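PDB 2WNR: probable exosome complex exonuclease 2 from Methanothermobacter thermautotrophicus, which probably serves as a non-catalytic subunit of the RNA-degrading exosome, helping to structure the active site of its partner Rrp41. Local coordinates for residues 88-93 and 142-147; 203-208 and 248-253; 219-224 and 232-237. All blocks are in the same frame, centred on the assembly; numbering follows the deposited sequence.

Contacts 2 and 3 belong to one alpha/beta unit in the second RNase PH family region, with centres about 11 Å apart. They share the sheet whose edge strand 204-207 appears in contact 2 and whose hairpin, 219-226 with 231-237, forms contact 3. Helix 244-268 joins them: Val-251 N lies 3.4 Å from Ile-223 CD1, and Val-251 CG2 lies 3.9 Å from Met-234 CE. Contact 1, in the first family region, touches neither: centres are about 26 Å apart for contact 2 and 22 Å for contact 3, nearest atoms about 7 and 8 Å. All three reach a chain of another protein, contact 2 through Leu-248 and Val-251, consistent with a subunit predicted to shape the Rrp41 active site.

Contact 1 of 3, residues 88-93 and 142-147; sequences LPMASP and HIIDYD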
# COMPACT_ATOMS: atom_id res chain seq x y z
N LEU A 88 -16.55 8.99 5.35
CA LEU A 88 -16.81 7.72 6.01
C LEU A 88 -17.96 6.92 5.39
O LEU A 88 -19.02 7.47 5.07
CB LEU A 88 -17.12 7.95 7.50
CG LEU A 88 -16.11 8.69 8.38
CD1 LEU A 88 -16.68 8.97 9.77
CD2 LEU A 88 -14.73 8.04 8.46
N PRO A 89 -17.76 5.60 5.27
CA PRO A 89 -18.88 4.74 4.93
C PRO A 89 -20.11 5.05 5.79
O PRO A 89 -21.26 4.89 5.33
CB PRO A 89 -18.34 3.35 5.25
CG PRO A 89 -16.89 3.46 5.02
CD PRO A 89 -16.50 4.86 5.40
N MET A 90 -19.85 5.50 7.02
CA MET A 90 -20.89 5.97 7.95
C MET A 90 -21.77 7.05 7.30
O MET A 90 -23.00 6.98 7.36
CB MET A 90 -20.24 6.52 9.23
CG MET A 90 -21.16 7.33 10.13
SD MET A 90 -20.67 7.14 11.85
CE MET A 90 -19.71 8.62 12.07
N ALA A 91 -21.10 8.01 6.67
CA ALA A 91 -21.73 9.22 6.19
C ALA A 91 -22.64 9.05 4.98
O ALA A 91 -23.42 9.95 4.67
CB ALA A 91 -20.65 10.28 5.90
N SER A 92 -22.53 7.91 4.29
CA SER A 92 -23.30 7.64 3.06
C SER A 92 -23.08 6.20 2.58
O SER A 92 -21.97 5.70 2.67
CB SER A 92 -22.87 8.60 1.94
OG SER A 92 -23.08 8.05 0.65
N PRO A 93 -24.13 5.56 2.04
CA PRO A 93 -23.98 4.19 1.49
C PRO A 93 -23.13 4.12 0.21
O PRO A 93 -22.75 3.04 -0.22
CB PRO A 93 -25.42 3.74 1.20
CG PRO A 93 -26.21 5.00 1.06
CD PRO A 93 -25.51 6.06 1.91
N HIS A 142 -13.79 15.10 9.26
CA HIS A 142 -14.43 13.82 9.50
C HIS A 142 -15.89 13.91 9.07
O HIS A 142 -16.74 14.49 9.78
CB HIS A 142 -14.30 13.45 10.98
CG HIS A 142 -13.92 12.03 11.22
ND1 HIS A 142 -12.69 11.51 10.89
CD2 HIS A 142 -14.61 11.00 11.78
CE1 HIS A 142 -12.63 10.24 11.22
NE2 HIS A 142 -13.79 9.90 11.76
N ILE A 143 -16.20 13.35 7.91
CA ILE A 143 -17.54 13.47 7.37
C ILE A 143 -18.40 12.38 8.01
O ILE A 143 -18.17 11.19 7.81
CB ILE A 143 -17.58 13.47 5.82
CG1 ILE A 143 -16.97 14.76 5.23
CG2 ILE A 143 -18.98 13.41 5.32
CD1 ILE A 143 -15.46 14.92 5.38
N ILE A 144 -19.38 12.82 8.79
CA ILE A 144 -20.20 11.99 9.66
C ILE A 144 -21.53 11.64 9.01
O ILE A 144 -22.07 10.56 9.22
CB ILE A 144 -20.43 12.74 11.00
CG1 ILE A 144 -19.10 13.04 11.71
CG2 ILE A 144 -21.35 12.00 11.92
CD1 ILE A 144 -18.21 11.83 12.03
N ASP A 145 -22.06 12.57 8.21
CA ASP A 145 -23.39 12.45 7.61
C ASP A 145 -23.34 13.28 6.33
O ASP A 145 -22.85 14.42 6.34
CB ASP A 145 -24.44 13.01 8.56
CG ASP A 145 -25.71 12.14 8.66
OD1 ASP A 145 -25.88 11.14 7.92
OD2 ASP A 145 -26.56 12.46 9.52
N TYR A 146 -23.82 12.71 5.23
CA TYR A 146 -23.80 13.43 3.96
C TYR A 146 -25.19 13.58 3.37
O TYR A 146 -25.80 12.59 2.94
CB TYR A 146 -22.83 12.78 2.96
CG TYR A 146 -22.97 13.27 1.53
CD1 TYR A 146 -22.79 14.62 1.20
CD2 TYR A 146 -23.29 12.38 0.50
CE1 TYR A 146 -22.93 15.07 -0.11
CE2 TYR A 146 -23.42 12.82 -0.82
CZ TYR A 146 -23.24 14.16 -1.12
OH TYR A 146 -23.37 14.60 -2.42
N ASP A 147 -25.70 14.81 3.37
CA ASP A 147 -27.03 15.09 2.84
C ASP A 147 -26.97 16.28 1.90
O ASP A 147 -27.93 17.04 1.78
CB ASP A 147 -28.03 15.34 4.00
CG ASP A 147 -29.49 15.11 3.59
OD1 ASP A 147 -29.74 14.43 2.57
OD2 ASP A 147 -30.40 15.58 4.32
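Ala-91 and Leu-88 press on the end of strand 133-145 at the apolar centre of this contact. The Ala-91 methyl CB stands 3.6 Å from Ile-143 CG2. Leu-88 has CG turned away from its own carbonyl carbon (chi1 -56°), which sends both methyls to the imidazole of His-142. Leu-88 CD2 lies over a face, 4.3 Å from the ring centroid and 28° off the normal, an off-centre CH-pi contact; Leu-88 CD1 comes 3.5 Å from His-142 CD2 and also reaches Ile-144 CD1 at 4.0 Å. Met-90 runs alongside Ile-144, both side chains pointing the same way, and its terminal CE rests 3.5 Å from Ile-144 CD1. Toward the polar edge, Ala-91 CA makes a CA-H...O contact with Ile-144 O. Beyond it comes the one hydrogen bond between the segments, from Tyr-146 N to Ala-91 O at 2.8 Å. That donor lies in the carbonyl plane, on a lone pair, but the bond is bent, with 132° at the hydrogen. Ser-92 CB meets the Tyr-146 ring at its edge, while Tyr-146 OH is hydrogen-bonded to Glu-214. Here the strand carries a classic beta bulge, Ile-144 and Asp-145 both facing Gln-59 of strand 58-69. Strand 80-87 flanks it through Ile-143, helix 211-214 packs on Tyr-146, and a chain of another protein receives Asp-145, whose two carboxylate oxygens bond to that chain's backbone.

Contact 2 of 3, residues 203-208 and 248-253; sequences NEIVLD and LKAVSI
Lys-249 O accepts the helical hydrogen bond of Ile-253 N at 3.0 Å, and this bond links two of the three residues on which Ile-205 packs; Ala-250 is the third. The contact between strand and helix is made by apolar groups. Placing CG1 of Ile-205 between its backbone N and carbonyl carbon (chi1 50°) aims the long branch at the helix, where the single methyl CD1 does the touching. Ile-205 CD1 lies against the helix backbone, 3.5 Å from Ala-250 N, and alongside the aliphatic start of the lysine, 3.7 Å from Lys-249 CG; it meets the Ala-250 methyl CB at 3.9 Å. From the next turn, Ile-253 CD1 approaches the same Ile-205 CD1 to 4.2 Å. Farther along the strand Leu-207 adds a looser contact, its CD2 standing 4.4 Å from Ile-253 CG2. The extended Lys-249 chain carries its ammonium toward Glu-204, but NZ stops 4.5 Å from Glu-204 OE1, beyond a salt bridge. The other oxygen, Glu-204 OE2, pairs with Lys-23 in a salt bridge. Phe-198 of strand 193-201 packs against Leu-207, Ala-250 and Ile-253, filling in the layer beneath the helix. The axes of 204-207 and 248-253 come within 9.7 Å, their directions 29° apart: a helix laid along a strand, the two-layer alpha/beta packing of the second RNase PH family region, in which helix 244-268 rests on a four-stranded antiparallel sheet.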
# COMPACT_ATOMS: atom_id res chain seq x y z
N ASN A 203 -32.08 25.94 -15.95
CA ASN A 203 -31.41 27.18 -16.37
C ASN A 203 -30.95 28.03 -15.20
O ASN A 203 -30.62 29.20 -15.36
CB ASN A 203 -32.35 28.00 -17.26
CG ASN A 203 -32.86 27.23 -18.46
OD1 ASN A 203 -34.03 27.35 -18.82
ND2 ASN A 203 -32.00 26.44 -19.09
N GLU A 204 -30.94 27.45 -14.00
CA GLU A 204 -30.73 28.22 -12.79
C GLU A 204 -29.51 27.73 -12.03
O GLU A 204 -29.18 26.55 -12.08
CB GLU A 204 -31.96 28.14 -11.87
CG GLU A 204 -33.29 28.57 -12.51
CD GLU A 204 -33.33 30.05 -12.87
OE1 GLU A 204 -32.55 30.83 -12.29
OE2 GLU A 204 -34.15 30.42 -13.74
N ILE A 205 -28.85 28.64 -11.33
CA ILE A 205 -27.89 28.21 -10.31
C ILE A 205 -28.53 28.32 -8.92
O ILE A 205 -29.16 29.33 -8.58
CB ILE A 205 -26.53 28.94 -10.38
CG1 ILE A 205 -26.71 30.46 -10.45
CG2 ILE A 205 -25.71 28.43 -11.57
CD1 ILE A 205 -25.52 31.23 -9.94
N VAL A 206 -28.41 27.25 -8.14
CA VAL A 206 -28.98 27.25 -6.80
C VAL A 206 -27.90 27.11 -5.77
O VAL A 206 -26.98 26.31 -5.93
CB VAL A 206 -30.14 26.20 -6.55
CG1 VAL A 206 -31.03 25.97 -7.75
CG2 VAL A 206 -29.67 24.95 -5.86
N LEU A 207 -28.01 27.90 -4.70
CA LEU A 207 -27.00 27.93 -3.66
C LEU A 207 -27.25 26.82 -2.64
O LEU A 207 -28.39 26.61 -2.23
CB LEU A 207 -26.97 29.30 -2.98
CG LEU A 207 -26.13 29.55 -1.71
CD1 LEU A 207 -24.64 29.44 -1.99
CD2 LEU A 207 -26.48 30.92 -1.14
N ASP A 208 -26.18 26.13 -2.25
CA ASP A 208 -26.20 25.12 -1.20
C ASP A 208 -27.17 23.98 -1.53
O ASP A 208 -28.31 23.94 -1.03
CB ASP A 208 -26.49 25.79 0.15
CG ASP A 208 -26.64 24.80 1.28
OD1 ASP A 208 -25.86 23.84 1.32
OD2 ASP A 208 -27.55 24.98 2.12
N LEU A 248 -20.24 34.05 -13.48
CA LEU A 248 -20.21 35.42 -12.97
C LEU A 248 -21.36 35.71 -12.01
O LEU A 248 -21.20 36.49 -11.06
CB LEU A 248 -20.20 36.42 -14.13
CG LEU A 248 -18.98 36.39 -15.06
CD1 LEU A 248 -19.13 37.47 -16.10
CD2 LEU A 248 -17.65 36.55 -14.31
N LYS A 249 -22.50 35.08 -12.26
CA LYS A 249 -23.65 35.18 -11.36
C LYS A 249 -23.31 34.55 -10.01
O LYS A 249 -23.57 35.14 -8.96
CB LYS A 249 -24.89 34.52 -11.99
CG LYS A 249 -26.17 34.69 -11.18
CD LYS A 249 -27.42 34.39 -12.02
CE LYS A 249 -28.67 34.42 -11.14
NZ LYS A 249 -29.93 34.48 -11.95
N ALA A 250 -22.73 33.36 -10.05
CA ALA A 250 -22.28 32.66 -8.84
C ALA A 250 -21.28 33.49 -8.02
O ALA A 250 -21.41 33.58 -6.81
CB ALA A 250 -21.72 31.28 -9.17
N VAL A 251 -20.29 34.09 -8.68
CA VAL A 251 -19.40 35.03 -8.00
C VAL A 251 -20.23 36.10 -7.30
O VAL A 251 -20.12 36.28 -6.08
CB VAL A 251 -18.39 35.68 -8.98
CG1 VAL A 251 -17.70 36.88 -8.34
CG2 VAL A 251 -17.37 34.64 -9.45
N SER A 252 -21.09 36.77 -8.06
CA SER A 252 -21.93 37.84 -7.54
C SER A 252 -22.62 37.44 -6.23
O SER A 252 -22.41 38.09 -5.21
CB SER A 252 -22.94 38.30 -8.60
OG SER A 252 -23.71 39.40 -8.13
N ILE A 253 -23.41 36.37 -6.27
CA ILE A 253 -24.06 35.87 -5.05
C ILE A 253 -23.04 35.56 -3.96
O ILE A 253 -23.16 36.07 -2.84
CB ILE A 253 -25.01 34.65 -5.29
CG1 ILE A 253 -26.28 35.07 -6.05
CG2 ILE A 253 -25.44 34.04 -3.99
CD1 ILE A 253 -26.37 34.49 -7.43

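Contact 3 of 3, residues 219-224 and 232-237; sequences ARISIG and CAMQKG
Strands 219-224 and 232-237 run antiparallel, 4.5 Å apart at closest axis approach and at 171°, with hydrogen-bonded pairs Arg-220/Gly-237, Ser-222/Gln-235 and Gly-224/Ala-233. All three pairs are bonded both ways; Gly-237 N to Arg-220 O, for example, is nearly straight at 2.8 Å. At the other end Gly-224 O takes Cys-232 N at 2.8 Å and, weakly, Ala-233 N at 3.4 Å; two residues facing one make a classic beta bulge. Among the side chains, Arg-220 folds back over its cross-strand partner: a chi1 of 62° tucks CG in over the backbone, and the guanidinium lies flat over Gly-237 CA, 3.7 Å from its plane. Any side chain on Gly-237 would meet that group, and the arginine's charge is answered by a salt bridge from NH2 to Glu-106. With an alanine here, the cover over Gly-237 and the salt bridge would be gone, and Glu-106 would probably keep Gln-235 NE2 but not this positive charge. On the face bearing the isoleucines, Met-234 serves both: its CG sits 3.9 Å from Ile-221 CD1, and its CE 4.0 Å from Ile-223 CG1. That face is covered by helix 244-268, with Ala-250 on both isoleucines. Helix 150-164 brings Phe-151 against Arg-220 and Ser-222 on the other face. Strand 193-201 continues the sheet beside 219-226, while beyond Met-234 and Gln-235 a strand of another protein's chain extends it across the interface.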
# COMPACT_ATOMS: atom_id res chain seq x y z
N ALA A 219 -23.99 20.65 -13.30
CA ALA A 219 -22.67 20.99 -12.84
C ALA A 219 -22.79 21.78 -11.55
O ALA A 219 -23.90 22.20 -11.16
CB ALA A 219 -21.96 21.80 -13.87
N ARG A 220 -21.66 21.99 -10.89
CA ARG A 220 -21.62 22.74 -9.64
C ARG A 220 -20.43 23.67 -9.68
O ARG A 220 -19.48 23.42 -10.42
CB ARG A 220 -21.49 21.80 -8.45
CG ARG A 220 -20.19 20.98 -8.48
CD ARG A 220 -19.80 20.43 -7.14
NE ARG A 220 -19.25 19.13 -7.34
CZ ARG A 220 -18.00 18.67 -7.32
NH1 ARG A 220 -17.90 17.39 -7.62
NH2 ARG A 220 -16.89 19.36 -7.03
N ILE A 221 -20.47 24.72 -8.88
CA ILE A 221 -19.31 25.61 -8.72
C ILE A 221 -19.16 26.09 -7.27
O ILE A 221 -20.11 26.58 -6.66
CB ILE A 221 -19.31 26.79 -9.73
CG1 ILE A 221 -18.08 27.68 -9.54
CG2 ILE A 221 -20.61 27.59 -9.64
CD1 ILE A 221 -17.75 28.58 -10.71
N SER A 222 -17.97 25.91 -6.70
CA SER A 222 -17.68 26.36 -5.35
C SER A 222 -16.79 27.58 -5.42
O SER A 222 -15.78 27.58 -6.14
CB SER A 222 -16.97 25.26 -4.56
OG SER A 222 -17.76 24.09 -4.53
N ILE A 223 -17.16 28.61 -4.67
CA ILE A 223 -16.38 29.84 -4.64
C ILE A 223 -15.98 30.22 -3.21
O ILE A 223 -16.83 30.38 -2.34
CB ILE A 223 -17.12 30.99 -5.35
CG1 ILE A 223 -17.45 30.58 -6.79
CG2 ILE A 223 -16.27 32.26 -5.35
CD1 ILE A 223 -18.49 31.45 -7.43
N GLY A 224 -14.68 30.36 -2.99
CA GLY A 224 -14.16 30.83 -1.72
C GLY A 224 -13.87 32.32 -1.79
O GLY A 224 -13.06 32.77 -2.60
N CYS A 232 -10.54 33.66 -3.45
CA CYS A 232 -9.32 32.91 -3.15
C CYS A 232 -9.35 31.44 -3.57
O CYS A 232 -8.31 30.77 -3.59
CB CYS A 232 -8.95 33.05 -1.68
SG CYS A 232 -10.12 32.29 -0.57
N ALA A 233 -10.53 30.92 -3.91
CA ALA A 233 -10.64 29.55 -4.42
C ALA A 233 -11.88 29.36 -5.28
O ALA A 233 -12.96 29.89 -4.96
CB ALA A 233 -10.65 28.55 -3.28
N MET A 234 -11.73 28.60 -6.36
CA MET A 234 -12.86 28.27 -7.21
C MET A 234 -12.73 26.85 -7.74
O MET A 234 -11.62 26.38 -8.04
CB MET A 234 -12.96 29.25 -8.37
CG MET A 234 -14.26 29.17 -9.14
SD MET A 234 -14.36 30.45 -10.41
CE MET A 234 -14.66 31.89 -9.39
N GLN A 235 -13.87 26.16 -7.86
CA GLN A 235 -13.86 24.78 -8.33
C GLN A 235 -15.16 24.40 -9.04
O GLN A 235 -16.19 24.16 -8.41
CB GLN A 235 -13.59 23.81 -7.16
CG GLN A 235 -13.48 22.35 -7.56
CD GLN A 235 -12.08 21.96 -8.02
OE1 GLN A 235 -11.19 22.81 -8.18
NE2 GLN A 235 -11.87 20.67 -8.24
N LYS A 236 -15.09 24.32 -10.36
CA LYS A 236 -16.19 23.78 -11.15
C LYS A 236 -16.19 22.26 -10.99
O LYS A 236 -15.13 21.63 -11.05
CB LYS A 236 -16.02 24.16 -12.62
CG LYS A 236 -17.19 23.79 -13.52
CD LYS A 236 -16.94 22.52 -14.30
CE LYS A 236 -18.18 22.09 -15.05
NZ LYS A 236 -17.96 20.81 -15.79
N GLY A 237 -17.36 21.69 -10.78
CA GLY A 237 -17.50 20.24 -10.68
C GLY A 237 -18.62 19.75 -11.57
O GLY A 237 -19.36 20.57 -12.13